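Galactose-binding lectin (Arachis hypogaea, PDB 2PEL) binds D-galactose-containing sugars as a calcium- and manganese-binding homotetrameric legume lectin, here holding the two sugar units of lactose. Local coordinates at residues N38-V43 / G210-R215; V43-Y48 / T94-G99; T171-V176 / T187-V192. All blocks are in the same frame, centred on the assembly; numbering follows the deposited sequence.

Contact 1. Residues N38-V43 / G210-R215; sequences NKVNSV and GSLGGR. With GAL (beta-D-galactopyranose), chain E; GLC (alpha-D-glucopyranose), chain B.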
ATOM      1  N   ASN A  38      -7.237  38.312  -2.346  1.00 23.90           N
ATOM      2  CA  ASN A  38      -7.371  39.651  -2.933  1.00 27.43           C
ATOM      3  C   ASN A  38      -8.430  39.766  -4.031  1.00 24.57           C
ATOM      4  O   ASN A  38      -8.527  40.874  -4.597  1.00 29.54           O
ATOM      5  CB  ASN A  38      -6.027  40.163  -3.494  1.00 26.18           C
ATOM      6  CG  ASN A  38      -4.925  40.195  -2.457  1.00 30.27           C
ATOM      7  OD1 ASN A  38      -4.980  41.009  -1.512  1.00 30.93           O
ATOM      8  ND2 ASN A  38      -3.959  39.298  -2.668  1.00 32.69           N
ATOM      9  N   LYS A  39      -9.147  38.707  -4.314  1.00 19.32           N
ATOM     10  CA  LYS A  39     -10.163  38.772  -5.379  1.00 17.54           C
ATOM     11  C   LYS A  39     -11.600  38.669  -4.920  1.00 21.35           C
ATOM     12  O   LYS A  39     -11.968  37.939  -3.975  1.00 27.25           O
ATOM     13  CB  LYS A  39      -9.691  37.645  -6.299  1.00 18.01           C
ATOM     14  CG  LYS A  39     -10.306  37.647  -7.673  1.00 24.02           C
ATOM     15  CD  LYS A  39      -9.879  36.482  -8.569  1.00 28.11           C
ATOM     16  CE  LYS A  39     -11.148  35.934  -9.249  1.00 31.98           C
ATOM     17  NZ  LYS A  39     -10.835  35.165 -10.485  1.00 35.09           N
ATOM     18  N   VAL A  40     -12.517  39.389  -5.551  1.00 20.41           N
ATOM     19  CA  VAL A  40     -13.967  39.397  -5.278  1.00 18.32           C
ATOM     20  C   VAL A  40     -14.485  38.069  -5.873  1.00 19.60           C
ATOM     21  O   VAL A  40     -14.042  37.672  -6.975  1.00 20.63           O
ATOM     22  CB  VAL A  40     -14.658  40.648  -5.849  1.00 20.65           C
ATOM     23  CG1 VAL A  40     -16.185  40.674  -5.662  1.00 19.20           C
ATOM     24  CG2 VAL A  40     -14.066  41.970  -5.329  1.00 15.79           C
ATOM     25  N   ASN A  41     -15.348  37.379  -5.150  1.00 18.60           N
ATOM     26  CA  ASN A  41     -15.936  36.099  -5.558  1.00 12.81           C
ATOM     27  C   ASN A  41     -14.949  35.056  -6.053  1.00 12.21           C
ATOM     28  O   ASN A  41     -15.256  34.400  -7.068  1.00 13.85           O
ATOM     29  CB  ASN A  41     -16.998  36.350  -6.631  1.00 15.95           C
ATOM     30  CG  ASN A  41     -18.111  37.282  -6.182  1.00 17.71           C
ATOM     31  OD1 ASN A  41     -18.975  37.627  -7.010  1.00 19.40           O
ATOM     32  ND2 ASN A  41     -18.108  37.715  -4.922  1.00 13.82           N
ATOM     33  N   SER A  42     -13.830  34.871  -5.397  1.00 13.56           N
ATOM     34  CA  SER A  42     -12.811  33.871  -5.756  1.00 12.57           C
ATOM     35  C   SER A  42     -13.371  32.440  -5.723  1.00 17.10           C
ATOM     36  O   SER A  42     -14.323  32.118  -4.986  1.00 15.14           O
ATOM     37  CB  SER A  42     -11.694  33.982  -4.740  1.00  9.68           C
ATOM     38  OG  SER A  42     -10.515  33.327  -5.183  1.00 13.19           O
ATOM     39  N   VAL A  43     -12.791  31.555  -6.523  1.00 17.34           N
ATOM     40  CA  VAL A  43     -13.185  30.142  -6.629  1.00 13.94           C
ATOM     41  C   VAL A  43     -11.878  29.437  -7.039  1.00 17.73           C
ATOM     42  O   VAL A  43     -11.172  29.928  -7.939  1.00 18.11           O
ATOM     43  CB  VAL A  43     -14.323  29.825  -7.617  1.00 15.54           C
ATOM     44  CG1 VAL A  43     -14.517  28.316  -7.886  1.00 12.08           C
ATOM     45  CG2 VAL A  43     -15.694  30.376  -7.228  1.00 14.04           C
ATOM     46  N   GLY A 210     -15.384  32.355  -1.956  1.00 17.06           N
ATOM     47  CA  GLY A 210     -15.499  33.588  -1.142  1.00 17.44           C
ATOM     48  C   GLY A 210     -16.307  34.623  -1.942  1.00 19.79           C
ATOM     49  O   GLY A 210     -16.750  34.336  -3.075  1.00 19.45           O
ATOM     50  N   SER A 211     -16.544  35.785  -1.364  1.00 16.75           N
ATOM     51  CA  SER A 211     -17.300  36.863  -2.034  1.00 17.95           C
ATOM     52  C   SER A 211     -16.515  38.154  -1.782  1.00 18.84           C
ATOM     53  O   SER A 211     -15.313  38.103  -1.459  1.00 22.41           O
ATOM     54  CB  SER A 211     -18.733  36.913  -1.554  1.00 19.84           C
ATOM     55  OG  SER A 211     -18.883  37.111  -0.154  1.00 19.52           O
ATOM     56  N   LEU A 212     -17.160  39.300  -1.937  1.00 18.77           N
ATOM     57  CA  LEU A 212     -16.458  40.598  -1.611  1.00 20.44           C
ATOM     58  C   LEU A 212     -16.249  40.696  -0.171  1.00 22.67           C
ATOM     59  O   LEU A 212     -15.141  41.071   0.186  1.00 29.21           O
ATOM     60  CB  LEU A 212     -17.232  41.824  -2.217  1.00 17.75           C
ATOM     61  CG  LEU A 212     -16.709  43.254  -2.278  1.00 17.94           C
ATOM     62  CD1 LEU A 212     -17.702  44.215  -2.930  1.00 19.58           C
ATOM     63  CD2 LEU A 212     -16.436  43.820  -0.886  1.00 14.96           C
ATOM     64  N   GLY A 213     -17.183  40.441   0.727  1.00 23.63           N
ATOM     65  CA  GLY A 213     -16.933  40.721   2.155  1.00 22.74           C
ATOM     66  C   GLY A 213     -16.473  39.515   2.825  1.00 22.02           C
ATOM     67  O   GLY A 213     -15.860  39.549   3.911  1.00 22.94           O
ATOM     68  N   GLY A 214     -16.852  38.368   2.271  1.00 19.46           N
ATOM     69  CA  GLY A 214     -16.541  37.058   2.895  1.00 16.08           C
ATOM     70  C   GLY A 214     -15.297  36.404   2.294  1.00 14.89           C
ATOM     71  O   GLY A 214     -15.305  35.961   1.124  1.00 11.96           O
ATOM     72  N   ARG A 215     -14.211  36.323   3.058  1.00 15.29           N
ATOM     73  CA  ARG A 215     -12.934  35.724   2.629  1.00 15.83           C
ATOM     74  C   ARG A 215     -12.181  35.144   3.820  1.00 16.85           C
ATOM     75  O   ARG A 215     -12.248  35.731   4.926  1.00 17.38           O
ATOM     76  CB  ARG A 215     -12.014  36.709   1.880  1.00 14.20           C
ATOM     77  CG  ARG A 215     -12.707  37.586   0.853  1.00 15.31           C
ATOM     78  CD  ARG A 215     -11.732  38.374   0.031  1.00 15.14           C
ATOM     79  NE  ARG A 215     -12.441  39.466  -0.599  1.00 18.85           N
ATOM     80  CZ  ARG A 215     -11.917  40.540  -1.208  1.00 17.79           C
ATOM     81  NH1 ARG A 215     -10.618  40.741  -1.364  1.00 12.23           N
ATOM     82  NH2 ARG A 215     -12.783  41.472  -1.634  1.00 16.13           N
TER
HETATM   83  C1  GAL E   2     -22.226  37.449   1.013  1.00 23.70           C
HETATM   84  C2  GAL E   2     -22.183  36.112   0.276  1.00 20.77           C
HETATM   85  C3  GAL E   2     -22.039  34.957   1.231  1.00 20.36           C
HETATM   86  C4  GAL E   2     -20.866  35.169   2.169  1.00 20.46           C
HETATM   87  C5  GAL E   2     -21.113  36.476   2.896  1.00 21.36           C
HETATM   88  C6  GAL E   2     -20.011  36.850   3.849  1.00 21.23           C
HETATM   89  O2  GAL E   2     -23.269  35.964  -0.587  1.00 18.16           O
HETATM   90  O3  GAL E   2     -22.029  33.696   0.562  1.00 20.84           O
HETATM   91  O4  GAL E   2     -19.559  35.267   1.574  1.00 19.02           O
HETATM   92  O5  GAL E   2     -21.167  37.560   1.930  1.00 23.63           O
HETATM   93  O6  GAL E   2     -20.321  38.141   4.351  1.00 24.98           O
HETATM   94  C1  GLC B   1     -22.619  42.592  -0.383  1.00 38.78           C
HETATM   95  C2  GLC B   1     -21.389  42.098   0.363  1.00 37.95           C
HETATM   96  C3  GLC B   1     -21.095  40.663  -0.098  1.00 33.23           C
HETATM   97  C4  GLC B   1     -22.317  39.798   0.273  1.00 31.67           C
HETATM   98  C5  GLC B   1     -23.564  40.342  -0.389  1.00 37.50           C
HETATM   99  C6  GLC B   1     -24.876  39.693  -0.006  1.00 37.16           C
HETATM  100  O1  GLC B   1     -22.185  42.496  -1.780  1.00 40.82           O
HETATM  101  O2  GLC B   1     -20.313  43.079   0.090  1.00 42.39           O
HETATM  102  O3  GLC B   1     -20.086  40.094   0.733  1.00 30.07           O
HETATM  103  O4  GLC B   1     -21.990  38.426   0.028  1.00 29.01           O
HETATM  104  O5  GLC B   1     -23.694  41.738  -0.104  1.00 39.52           O
HETATM  105  O6  GLC B   1     -25.117  39.750   1.429  1.00 38.18           O
HETATM  106  O   HOH W   1      -8.542  43.104  -1.988  1.00 28.42           O
HETATM  107  O   HOH W   2     -13.359  36.435  -2.611  1.00 21.24           O
HETATM  108  O   HOH W   3     -19.900  39.119  -3.775  1.00 30.52           O
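K39 O packs over one face of the R215 guanidinium, 3.7 Å above its plane and displaced toward the rim. L212 CA and a water that accepts from NH1 sit at the edge. The R215 chain runs extended from CG to NE, CG beside the backbone N (chi1 -43°), and carries the group back over its own loop. There NH2 donates to a lone pair of L212 O at 3.0 Å and NE to S211 O at 3.3 Å; NH1 turns to L37 O. So held, the group is probably restricted in rotation; it meets 38-43 by packing under K39 O and, weakly, through the water on NH1.

V40 CG1 runs alongside L212 CB (3.8 Å), and its CG2 meets R215 NH2. The N41 amide brings ND2 against S211 CA, 3.1 Å away. One direct backbone bond, G210 N to S42 O (3.2 Å), closes the other end, and a water bridges S42 N and S211 O. S211 OG is 2.6 Å from GAL O4, and G213 N donates to GLC O3 at 2.9 Å. D83 and N127 are also hydrogen-bonded to the galactose, and the 210-215 loop forms part of the legume-lectin carbohydrate site.

Contact 2. Residues V43-Y48 / T94-G99; sequences VGRVLY and TQIPAG
R45 lays its side chain along I96, the two running past each other in opposite directions: NE comes within 3.5 Å of I96 CG1, and CD touches the same carbon. A bend at chi3 (-35°) swings the guanidinium round, so that one face looks onto the 95-96 peptide link, with I96 N 3.7 Å above the plane and toward its rim. T94 OG1 stands at the guanidinium edge, only slightly tilted from the plane, and accepts a hydrogen bond from R45 NH2 at 3.1 Å. Q21 OE1 is a second acceptor for NH2, and G107 O takes NH1, so the charged end is held from several sides within a buried setting.

Strand 43-53 belongs to the curved seven-stranded sheet of the legume-lectin sandwich, where it lies between strands 18-22 and 201-209. The 94-99 loop, which follows strand 84-91, passes over the face bearing V43, R45 and L47, its touching part running nearly antiparallel to the strand (175°). Q21 also ties down the loop, its NE2 hydrogen-bonded to T94 O.

Apolar contacts lie on either side of the arginine along the strand. V43 CG1, which chi1 (169°) places anti to the backbone N, reaches I96 CD1 at 3.6 Å, and I96 CG2 adds a looser touch on the same methyl. Two residues beyond R45, L47 CD2 presses on T94 CG2 at 3.4 Å, tighter than usual for two methyl groups.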
ATOM      1  N   VAL A  43     -12.791  31.555  -6.523  1.00 17.34           N
ATOM      2  CA  VAL A  43     -13.185  30.142  -6.629  1.00 13.94           C
ATOM      3  C   VAL A  43     -11.878  29.437  -7.039  1.00 17.73           C
ATOM      4  O   VAL A  43     -11.172  29.928  -7.939  1.00 18.11           O
ATOM      5  CB  VAL A  43     -14.323  29.825  -7.617  1.00 15.54           C
ATOM      6  CG1 VAL A  43     -14.517  28.316  -7.886  1.00 12.08           C
ATOM      7  CG2 VAL A  43     -15.694  30.376  -7.228  1.00 14.04           C
ATOM      8  N   GLY A  44     -11.612  28.359  -6.347  1.00 17.09           N
ATOM      9  CA  GLY A  44     -10.434  27.504  -6.593  1.00 15.40           C
ATOM     10  C   GLY A  44     -10.916  26.043  -6.438  1.00 16.44           C
ATOM     11  O   GLY A  44     -11.634  25.732  -5.482  1.00 18.38           O
ATOM     12  N   ARG A  45     -10.558  25.175  -7.356  1.00 14.62           N
ATOM     13  CA  ARG A  45     -10.962  23.755  -7.286  1.00 14.14           C
ATOM     14  C   ARG A  45      -9.735  22.933  -7.662  1.00 16.92           C
ATOM     15  O   ARG A  45      -8.943  23.421  -8.480  1.00 17.12           O
ATOM     16  CB  ARG A  45     -12.153  23.485  -8.194  1.00 12.47           C
ATOM     17  CG  ARG A  45     -13.247  24.543  -8.044  1.00 12.06           C
ATOM     18  CD  ARG A  45     -14.561  24.093  -8.579  1.00 10.34           C
ATOM     19  NE  ARG A  45     -14.416  23.241  -9.765  1.00 11.30           N
ATOM     20  CZ  ARG A  45     -15.495  22.690 -10.352  1.00 13.13           C
ATOM     21  NH1 ARG A  45     -16.730  22.933  -9.901  1.00 13.54           N
ATOM     22  NH2 ARG A  45     -15.380  21.831 -11.377  1.00 11.86           N
ATOM     23  N   VAL A  46      -9.566  21.786  -7.057  1.00 13.51           N
ATOM     24  CA  VAL A  46      -8.439  20.875  -7.331  1.00 12.29           C
ATOM     25  C   VAL A  46      -9.107  19.516  -7.610  1.00 17.79           C
ATOM     26  O   VAL A  46     -10.129  19.163  -6.964  1.00 17.65           O
ATOM     27  CB  VAL A  46      -7.407  20.974  -6.214  1.00 15.33           C
ATOM     28  CG1 VAL A  46      -7.837  20.380  -4.879  1.00 18.99           C
ATOM     29  CG2 VAL A  46      -6.100  20.309  -6.608  1.00 18.64           C
ATOM     30  N   LEU A  47      -8.597  18.762  -8.583  1.00 16.85           N
ATOM     31  CA  LEU A  47      -9.209  17.461  -8.910  1.00 16.55           C
ATOM     32  C   LEU A  47      -8.170  16.371  -9.170  1.00 17.32           C
ATOM     33  O   LEU A  47      -7.076  16.709  -9.638  1.00 13.02           O
ATOM     34  CB  LEU A  47     -10.124  17.566 -10.153  1.00 17.87           C
ATOM     35  CG  LEU A  47     -11.482  18.249  -9.964  1.00 18.35           C
ATOM     36  CD1 LEU A  47     -11.420  19.722 -10.305  1.00 20.83           C
ATOM     37  CD2 LEU A  47     -12.495  17.581 -10.883  1.00 21.32           C
ATOM     38  N   TYR A  48      -8.590  15.142  -8.842  1.00 14.10           N
ATOM     39  CA  TYR A  48      -7.704  14.005  -9.167  1.00 13.64           C
ATOM     40  C   TYR A  48      -7.885  13.998 -10.712  1.00 13.75           C
ATOM     41  O   TYR A  48      -9.034  13.919 -11.183  1.00 14.61           O
ATOM     42  CB  TYR A  48      -8.129  12.682  -8.525  1.00  9.88           C
ATOM     43  CG  TYR A  48      -7.223  11.549  -8.927  1.00  6.45           C
ATOM     44  CD1 TYR A  48      -5.844  11.684  -8.713  1.00  9.30           C
ATOM     45  CD2 TYR A  48      -7.690  10.372  -9.523  1.00  8.93           C
ATOM     46  CE1 TYR A  48      -4.921  10.689  -9.065  1.00  8.92           C
ATOM     47  CE2 TYR A  48      -6.786   9.364  -9.881  1.00  8.82           C
ATOM     48  CZ  TYR A  48      -5.431   9.530  -9.655  1.00  9.50           C
ATOM     49  OH  TYR A  48      -4.581   8.510  -9.999  1.00 17.55           O
ATOM     50  N   THR A  94     -16.381  18.168 -15.726  1.00 18.90           N
ATOM     51  CA  THR A  94     -16.662  19.213 -14.741  1.00 16.66           C
ATOM     52  C   THR A  94     -15.733  20.421 -14.853  1.00 16.93           C
ATOM     53  O   THR A  94     -14.502  20.354 -15.054  1.00 16.46           O
ATOM     54  CB  THR A  94     -16.617  18.654 -13.252  1.00 15.68           C
ATOM     55  OG1 THR A  94     -17.294  19.679 -12.456  1.00 15.18           O
ATOM     56  CG2 THR A  94     -15.211  18.377 -12.728  1.00 13.78           C
ATOM     57  N   GLN A  95     -16.366  21.573 -14.670  1.00 18.39           N
ATOM     58  CA  GLN A  95     -15.689  22.881 -14.725  1.00 19.50           C
ATOM     59  C   GLN A  95     -16.407  23.898 -13.842  1.00 18.79           C
ATOM     60  O   GLN A  95     -17.614  23.719 -13.575  1.00 19.60           O
ATOM     61  CB  GLN A  95     -15.739  23.417 -16.165  1.00 22.91           C
ATOM     62  CG  GLN A  95     -14.878  22.687 -17.180  1.00 28.45           C
ATOM     63  CD  GLN A  95     -13.408  23.007 -17.031  1.00 32.82           C
ATOM     64  OE1 GLN A  95     -12.486  22.274 -17.403  1.00 36.74           O
ATOM     65  NE2 GLN A  95     -13.139  24.176 -16.426  1.00 35.08           N
ATOM     66  N   ILE A  96     -15.685  24.948 -13.459  1.00 20.02           N
ATOM     67  CA  ILE A  96     -16.354  26.008 -12.649  1.00 19.42           C
ATOM     68  C   ILE A  96     -17.507  26.579 -13.468  1.00 21.06           C
ATOM     69  O   ILE A  96     -17.300  26.929 -14.647  1.00 20.71           O
ATOM     70  CB  ILE A  96     -15.272  27.085 -12.267  1.00 17.56           C
ATOM     71  CG1 ILE A  96     -14.198  26.387 -11.392  1.00 17.83           C
ATOM     72  CG2 ILE A  96     -15.912  28.311 -11.586  1.00 17.84           C
ATOM     73  CD1 ILE A  96     -13.016  27.306 -10.984  1.00 18.21           C
ATOM     74  N   PRO A  97     -18.689  26.669 -12.865  1.00 21.64           N
ATOM     75  CA  PRO A  97     -19.891  27.191 -13.505  1.00 19.55           C
ATOM     76  C   PRO A  97     -19.651  28.542 -14.149  1.00 21.73           C
ATOM     77  O   PRO A  97     -19.087  29.443 -13.493  1.00 25.50           O
ATOM     78  CB  PRO A  97     -20.899  27.340 -12.359  1.00 19.71           C
ATOM     79  CG  PRO A  97     -20.501  26.211 -11.444  1.00 16.18           C
ATOM     80  CD  PRO A  97     -18.982  26.267 -11.479  1.00 19.93           C
ATOM     81  N   ALA A  98     -20.113  28.669 -15.381  1.00 22.32           N
ATOM     82  CA  ALA A  98     -19.967  29.929 -16.135  1.00 23.37           C
ATOM     83  C   ALA A  98     -20.558  31.083 -15.318  1.00 23.81           C
ATOM     84  O   ALA A  98     -21.665  31.001 -14.742  1.00 24.16           O
ATOM     85  CB  ALA A  98     -20.548  29.754 -17.531  1.00 22.99           C
ATOM     86  N   GLY A  99     -19.777  32.162 -15.231  1.00 23.09           N
ATOM     87  CA  GLY A  99     -20.177  33.353 -14.489  1.00 23.20           C
ATOM     88  C   GLY A  99     -20.515  33.140 -13.023  1.00 26.24           C
ATOM     89  O   GLY A  99     -21.391  33.871 -12.499  1.00 28.42           O
TER

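Contact 3. Residues T171-V176 / T187-V192; sequences TKTLSV and TIAQVV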
ATOM      1  N   THR A 171     -25.384  -0.922   0.264  1.00 19.52           N
ATOM      2  CA  THR A 171     -26.467  -0.188   0.931  1.00 13.20           C
ATOM      3  C   THR A 171     -26.635   1.184   0.296  1.00 14.95           C
ATOM      4  O   THR A 171     -27.720   1.756   0.436  1.00 15.47           O
ATOM      5  CB  THR A 171     -26.214  -0.012   2.483  1.00 11.26           C
ATOM      6  OG1 THR A 171     -24.903   0.642   2.564  1.00 14.01           O
ATOM      7  CG2 THR A 171     -26.296  -1.350   3.197  1.00 11.92           C
ATOM      8  N   LYS A 172     -25.569   1.672  -0.299  1.00 14.74           N
ATOM      9  CA  LYS A 172     -25.506   2.964  -0.963  1.00 16.41           C
ATOM     10  C   LYS A 172     -25.377   4.074   0.081  1.00 14.98           C
ATOM     11  O   LYS A 172     -25.845   5.183  -0.165  1.00 16.95           O
ATOM     12  CB  LYS A 172     -26.720   3.282  -1.833  1.00 14.87           C
ATOM     13  CG  LYS A 172     -26.847   2.420  -3.084  1.00 18.30           C
ATOM     14  CD  LYS A 172     -28.289   2.331  -3.572  1.00 23.55           C
ATOM     15  CE  LYS A 172     -28.334   1.588  -4.911  1.00 29.78           C
ATOM     16  NZ  LYS A 172     -27.377   0.431  -4.880  1.00 30.58           N
ATOM     17  N   THR A 173     -24.754   3.752   1.180  1.00 14.98           N
ATOM     18  CA  THR A 173     -24.545   4.651   2.310  1.00 12.26           C
ATOM     19  C   THR A 173     -23.235   5.432   2.217  1.00 12.27           C
ATOM     20  O   THR A 173     -22.151   4.836   2.073  1.00 15.55           O
ATOM     21  CB  THR A 173     -24.502   3.876   3.705  1.00 14.97           C
ATOM     22  OG1 THR A 173     -25.467   2.791   3.655  1.00 16.18           O
ATOM     23  CG2 THR A 173     -24.801   4.785   4.910  1.00 15.17           C
ATOM     24  N   LEU A 174     -23.386   6.737   2.312  1.00 10.13           N
ATOM     25  CA  LEU A 174     -22.226   7.642   2.323  1.00 10.52           C
ATOM     26  C   LEU A 174     -22.091   7.984   3.813  1.00 11.19           C
ATOM     27  O   LEU A 174     -23.060   8.593   4.341  1.00 13.66           O
ATOM     28  CB  LEU A 174     -22.452   8.828   1.391  1.00 10.40           C
ATOM     29  CG  LEU A 174     -21.396   9.930   1.378  1.00 10.04           C
ATOM     30  CD1 LEU A 174     -20.073   9.461   0.775  1.00  5.57           C
ATOM     31  CD2 LEU A 174     -21.891  11.124   0.554  1.00 10.62           C
ATOM     32  N   SER A 175     -20.981   7.610   4.422  1.00 11.46           N
ATOM     33  CA  SER A 175     -20.757   7.915   5.854  1.00 10.36           C
ATOM     34  C   SER A 175     -19.547   8.814   6.085  1.00  9.50           C
ATOM     35  O   SER A 175     -18.458   8.467   5.566  1.00 13.74           O
ATOM     36  CB  SER A 175     -20.462   6.645   6.659  1.00 14.11           C
ATOM     37  OG  SER A 175     -21.571   5.778   6.593  1.00 21.01           O
ATOM     38  N   VAL A 176     -19.726   9.846   6.877  1.00  7.96           N
ATOM     39  CA  VAL A 176     -18.639  10.814   7.166  1.00  9.88           C
ATOM     40  C   VAL A 176     -18.317  10.972   8.650  1.00 12.73           C
ATOM     41  O   VAL A 176     -19.262  11.181   9.453  1.00 14.78           O
ATOM     42  CB  VAL A 176     -19.146  12.206   6.677  1.00  8.13           C
ATOM     43  CG1 VAL A 176     -18.154  13.332   6.935  1.00  6.17           C
ATOM     44  CG2 VAL A 176     -19.619  12.088   5.238  1.00 10.43           C
ATOM     45  N   THR A 187     -20.595  13.135  13.047  1.00 10.19           N
ATOM     46  CA  THR A 187     -20.905  12.141  12.007  1.00 13.00           C
ATOM     47  C   THR A 187     -22.205  12.522  11.282  1.00 14.85           C
ATOM     48  O   THR A 187     -23.104  13.212  11.826  1.00 15.07           O
ATOM     49  CB  THR A 187     -20.921  10.637  12.489  1.00 13.76           C
ATOM     50  OG1 THR A 187     -22.189  10.485  13.204  1.00 13.84           O
ATOM     51  CG2 THR A 187     -19.734  10.163  13.307  1.00 10.10           C
ATOM     52  N   ILE A 188     -22.240  12.082  10.025  1.00 11.77           N
ATOM     53  CA  ILE A 188     -23.412  12.325   9.159  1.00 13.19           C
ATOM     54  C   ILE A 188     -23.492  11.204   8.128  1.00 10.84           C
ATOM     55  O   ILE A 188     -22.423  10.813   7.599  1.00 13.26           O
ATOM     56  CB  ILE A 188     -23.394  13.806   8.615  1.00 17.09           C
ATOM     57  CG1 ILE A 188     -24.789  14.057   7.962  1.00 15.16           C
ATOM     58  CG2 ILE A 188     -22.215  14.143   7.685  1.00 11.86           C
ATOM     59  CD1 ILE A 188     -24.975  15.474   7.395  1.00 15.37           C
ATOM     60  N   ALA A 189     -24.651  10.657   7.826  1.00  9.77           N
ATOM     61  CA  ALA A 189     -24.722   9.545   6.836  1.00 12.42           C
ATOM     62  C   ALA A 189     -25.985   9.697   6.002  1.00 14.14           C
ATOM     63  O   ALA A 189     -27.005  10.148   6.576  1.00 15.19           O
ATOM     64  CB  ALA A 189     -24.761   8.187   7.553  1.00 10.14           C
ATOM     65  N   GLN A 190     -25.910   9.305   4.740  1.00 11.40           N
ATOM     66  CA  GLN A 190     -27.138   9.434   3.913  1.00 11.87           C
ATOM     67  C   GLN A 190     -27.147   8.399   2.799  1.00  9.32           C
ATOM     68  O   GLN A 190     -26.047   8.094   2.304  1.00 14.23           O
ATOM     69  CB  GLN A 190     -27.198  10.861   3.350  1.00 13.98           C
ATOM     70  CG  GLN A 190     -28.235  11.068   2.267  1.00 15.68           C
ATOM     71  CD  GLN A 190     -29.604  11.222   2.884  1.00 19.77           C
ATOM     72  OE1 GLN A 190     -29.836  12.056   3.757  1.00 24.13           O
ATOM     73  NE2 GLN A 190     -30.527  10.385   2.426  1.00 21.04           N
ATOM     74  N   VAL A 191     -28.292   7.867   2.434  1.00 10.26           N
ATOM     75  CA  VAL A 191     -28.312   6.893   1.309  1.00 15.26           C
ATOM     76  C   VAL A 191     -28.291   7.793   0.054  1.00 20.44           C
ATOM     77  O   VAL A 191     -29.152   8.697  -0.016  1.00 20.86           O
ATOM     78  CB  VAL A 191     -29.521   5.963   1.319  1.00 15.50           C
ATOM     79  CG1 VAL A 191     -29.719   5.260  -0.016  1.00 14.00           C
ATOM     80  CG2 VAL A 191     -29.491   4.971   2.479  1.00 15.43           C
ATOM     81  N   VAL A 192     -27.327   7.569  -0.824  1.00 19.65           N
ATOM     82  CA  VAL A 192     -27.187   8.321  -2.068  1.00 18.28           C
ATOM     83  C   VAL A 192     -26.878   7.284  -3.164  1.00 18.77           C
ATOM     84  O   VAL A 192     -25.810   6.653  -3.043  1.00 18.65           O
ATOM     85  CB  VAL A 192     -26.088   9.402  -2.102  1.00 20.48           C
ATOM     86  CG1 VAL A 192     -26.260  10.286  -3.350  1.00 16.69           C
ATOM     87  CG2 VAL A 192     -26.002  10.261  -0.849  1.00 18.59           C
TER
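Strands 173-179 and 185-191 form a beta hairpin at one edge of the back sheet of the legume-lectin sandwich; the axes of segments 173-176 and 187-191 are 171° apart, thus antiparallel. L174 with Q190 and V176 with I188 are the hydrogen-bonded pairs; S175 with A189, between them, and T173 with V191, beyond L174, are the non-hydrogen-bonded ones. L174 N donates to Q190 O at 3.0 Å, and Q190 N returns a bond to L174 O. V176 N and I188 O, 3.0 Å apart, begin the next pair of bonds, which I188 N to V176 O completes. Past the regular strands V192 N still reaches K172 O (2.9 Å), almost straight along the C=O axis. K172, with positive phi (78°), forms together with T173 a G1 beta bulge opposite D168.

On the face carrying L174, V176, I188 and Q190, V176 and I188 lie side by side, V176 CB 3.8 Å from I188 CG2. I188 sends CG1 anti to the backbone N (chi1 -169°), and its side chain packs on V138, I140, K149 and V151 of the facing sheet. L174 CD2 only brushes V192 CG2 at 4.4 Å. The Q190 side chain curls back so that NE2 donates to V191 O (3.3 Å), with V191 O lying nearly in the plane of the Q190 amide.

The opposite face has smaller side chains: A189 CB sits 4.1 Å from S175 OG and makes a loose touch with T173 CG2. Here another subunit closes in: S175 OG is hydrogen-bonded to S175 OG of that subunit, T187 OG1 to its D168 and S64, and T173 packs on its T173. One hairpin therefore lines both the interior of the beta sandwich and a subunit interface of the lectin tetramer.

Overall arrangement
Contacts 1 and 2 share V43, where the 38-43 loop runs into strand 43-53, and their centres lie 15 Å apart. Contact 1 borders the sugar; contact 2 stands back from it, the V43 side chain about 11 Å from the galactose. Contact 3 is on the other side of the chain's centre, its centre 32 Å from that of contact 1 and 25 Å from that of contact 2, with nearest atoms about 21 and 15 Å apart. The metal pair lies between contacts 1 and 3: S211 of contact 1 has its side chain about 10 Å from the calcium, and that of I188 in contact 3 is about 10 Å from the manganese.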